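Local coordinates for AfJAMM (Archaeoglobus fulgidus, PDB 1R5X), which binds zinc in a JAMM (MPN) domain with a metalloprotease-like metal site and probably acts as a metallopeptidase, at residues A[76-81]-A[104-109]. Residues are numbered along the deposited sequence; the frame is centred on the assembly and turned at random.
Sequences GTVHSH and IIVCYP. With ZN (zinc ion), chain C.
Val78 and Ile104 start a run of four parallel bridges that continues through His79 with Ile105 and Ser80 with Val106 to His81 with Cys107. The two strands run in the same direction, their axes 26° apart and 4.6 Å at closest approach. Thr77, His79 and His81 bond in alternation to Ile104, Val106 and Tyr108, as in a parallel pair where one residue bonds to the two flanking its partner: Thr77 O accepts from Ile104 N (2.8 Å), His79 gives its N to Ile104 O and its O to Val106 N, and His81 N reaches Val106 O at 2.9 Å. A longer bond from Tyr108 N to His81 O (3.2 Å) carries the pairing one residue past the end of the strand at Cys107.

On one face of the sheet the two histidines hold the zinc ion, each through NE2 at 2.0 Å from the metal. Ile105 touches both rings, one with each branch. Its CG2, anti to the backbone N, lies over a face of the His81 ring in a CH-pi contact, 4.1 Å from the centroid, whereas CG1 runs alongside His79 and meets CE1 at 3.9 Å. The ND1 atom of His79 donates to a water that in turn donates to Ile104 O and also bonds Thr77 OG1, itself hydrogen-bonded to His103 ND1; this should help fix the rotation of the His79 ring. His81 ND1 is held by the carbonyl of Ser85. On the other face, Val78 CG2 packs against Ile104 CG2 (3.9 Å).

Asp92, on helix 90-95 of the intervening beta-alpha-beta crossover, joins the histidines at the zinc, completing the protein ligands of the JAMM site. Helix 17-30 packs on the opposite face against Val78, Ser80 and Val106, while strands 36-40 and 115-118 flank the pair within the sheet.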
loop_
_atom_site.group_PDB
_atom_site.type_symbol
_atom_site.label_atom_id
_atom_site.label_comp_id
_atom_site.label_asym_id
_atom_site.label_seq_id
_atom_site.Cartn_x
_atom_site.Cartn_y
_atom_site.Cartn_z
ATOM N N GLY A 76 -3.354 7.001 3.336
ATOM C CA GLY A 76 -2.450 6.046 3.940
ATOM C C GLY A 76 -1.110 5.926 3.232
ATOM O O GLY A 76 -0.662 6.843 2.525
ATOM N N THR A 77 -0.462 4.783 3.424
ATOM C CA THR A 77 0.837 4.543 2.830
ATOM C C THR A 77 0.921 3.206 2.138
ATOM O O THR A 77 0.063 2.345 2.290
ATOM C CB THR A 77 1.956 4.557 3.885
ATOM O OG1 THR A 77 1.859 3.377 4.702
ATOM C CG2 THR A 77 1.841 5.784 4.768
ATOM N N VAL A 78 1.985 3.055 1.372
ATOM C CA VAL A 78 2.262 1.838 0.661
ATOM C C VAL A 78 3.779 1.687 0.622
ATOM O O VAL A 78 4.517 2.662 0.467
ATOM C CB VAL A 78 1.722 1.890 -0.782
ATOM C CG1 VAL A 78 2.409 3.010 -1.564
ATOM C CG2 VAL A 78 1.951 0.568 -1.458
ATOM N N HIS A 79 4.249 0.464 0.806
ATOM C CA HIS A 79 5.673 0.215 0.713
ATOM C C HIS A 79 5.878 -1.260 0.450
ATOM O O HIS A 79 4.987 -2.065 0.685
ATOM C CB HIS A 79 6.423 0.718 1.955
ATOM C CG HIS A 79 6.487 -0.259 3.077
ATOM N ND1 HIS A 79 5.372 -0.751 3.717
ATOM C CD2 HIS A 79 7.552 -0.825 3.687
ATOM C CE1 HIS A 79 5.747 -1.580 4.674
ATOM N NE2 HIS A 79 7.067 -1.640 4.676
ATOM N N SER A 80 7.044 -1.613 -0.067
ATOM C CA SER A 80 7.302 -3.002 -0.409
ATOM C C SER A 80 8.407 -3.687 0.369
ATOM O O SER A 80 9.177 -3.054 1.085
ATOM C CB SER A 80 7.564 -3.102 -1.913
ATOM O OG SER A 80 8.639 -2.258 -2.287
ATOM N N HIS A 81 8.445 -5.003 0.196
ATOM C CA HIS A 81 9.416 -5.890 0.829
ATOM C C HIS A 81 9.996 -6.779 -0.261
ATOM O O HIS A 81 9.250 -7.406 -1.016
ATOM C CB HIS A 81 8.720 -6.781 1.846
ATOM C CG HIS A 81 8.270 -6.067 3.080
ATOM N ND1 HIS A 81 7.417 -6.642 3.998
ATOM C CD2 HIS A 81 8.574 -4.840 3.564
ATOM C CE1 HIS A 81 7.213 -5.798 4.994
ATOM N NE2 HIS A 81 7.902 -4.697 4.753
ATOM N N ILE A 104 -0.770 -0.293 2.792
ATOM C CA ILE A 104 -0.569 -1.439 1.938
ATOM C C ILE A 104 0.866 -1.928 1.960
ATOM O O ILE A 104 1.814 -1.136 2.018
ATOM C CB ILE A 104 -0.965 -1.115 0.484
ATOM C CG1 ILE A 104 -2.478 -0.904 0.401
ATOM C CG2 ILE A 104 -0.510 -2.244 -0.464
ATOM C CD1 ILE A 104 -2.971 -0.332 -0.961
ATOM N N ILE A 105 1.005 -3.245 1.932
ATOM C CA ILE A 105 2.309 -3.876 1.902
ATOM C C ILE A 105 2.330 -4.771 0.676
ATOM O O ILE A 105 1.441 -5.603 0.484
ATOM C CB ILE A 105 2.576 -4.717 3.184
ATOM C CG1 ILE A 105 2.597 -3.790 4.406
ATOM C CG2 ILE A 105 3.909 -5.448 3.066
ATOM C CD1 ILE A 105 3.166 -4.423 5.670
ATOM N N VAL A 106 3.331 -4.572 -0.171
ATOM C CA VAL A 106 3.485 -5.364 -1.384
ATOM C C VAL A 106 4.798 -6.126 -1.240
ATOM O O VAL A 106 5.804 -5.572 -0.801
ATOM C CB VAL A 106 3.523 -4.451 -2.642
ATOM C CG1 VAL A 106 3.680 -5.291 -3.903
ATOM C CG2 VAL A 106 2.224 -3.620 -2.729
ATOM N N CYS A 107 4.794 -7.403 -1.595
ATOM C CA CYS A 107 6.006 -8.196 -1.460
ATOM C C CYS A 107 6.312 -9.006 -2.705
ATOM O O CYS A 107 5.461 -9.185 -3.573
ATOM C CB CYS A 107 5.885 -9.124 -0.252
ATOM S SG CYS A 107 4.505 -10.274 -0.372
ATOM N N TYR A 108 7.551 -9.472 -2.788
ATOM C CA TYR A 108 8.018 -10.270 -3.910
ATOM C C TYR A 108 7.059 -11.449 -4.134
ATOM O O TYR A 108 6.588 -12.067 -3.172
ATOM C CB TYR A 108 9.427 -10.779 -3.590
ATOM C CG TYR A 108 10.107 -11.502 -4.725
ATOM C CD1 TYR A 108 11.008 -10.838 -5.554
ATOM C CD2 TYR A 108 9.853 -12.855 -4.971
ATOM C CE1 TYR A 108 11.643 -11.498 -6.594
ATOM C CE2 TYR A 108 10.482 -13.523 -6.011
ATOM C CZ TYR A 108 11.375 -12.842 -6.818
ATOM O OH TYR A 108 11.994 -13.494 -7.864
ATOM N N PRO A 109 6.780 -11.797 -5.403
ATOM C CA PRO A 109 7.259 -11.219 -6.671
ATOM C C PRO A 109 6.479 -10.002 -7.186
ATOM O O PRO A 109 6.617 -9.621 -8.341
ATOM C CB PRO A 109 7.168 -12.397 -7.630
ATOM C CG PRO A 109 5.882 -13.064 -7.179
ATOM C CD PRO A 109 5.992 -13.022 -5.652
HETATM ZN ZN ZN C . 7.770 -3.103 5.913
HETATM O O HOH W 1 2.560 0.741 3.992
#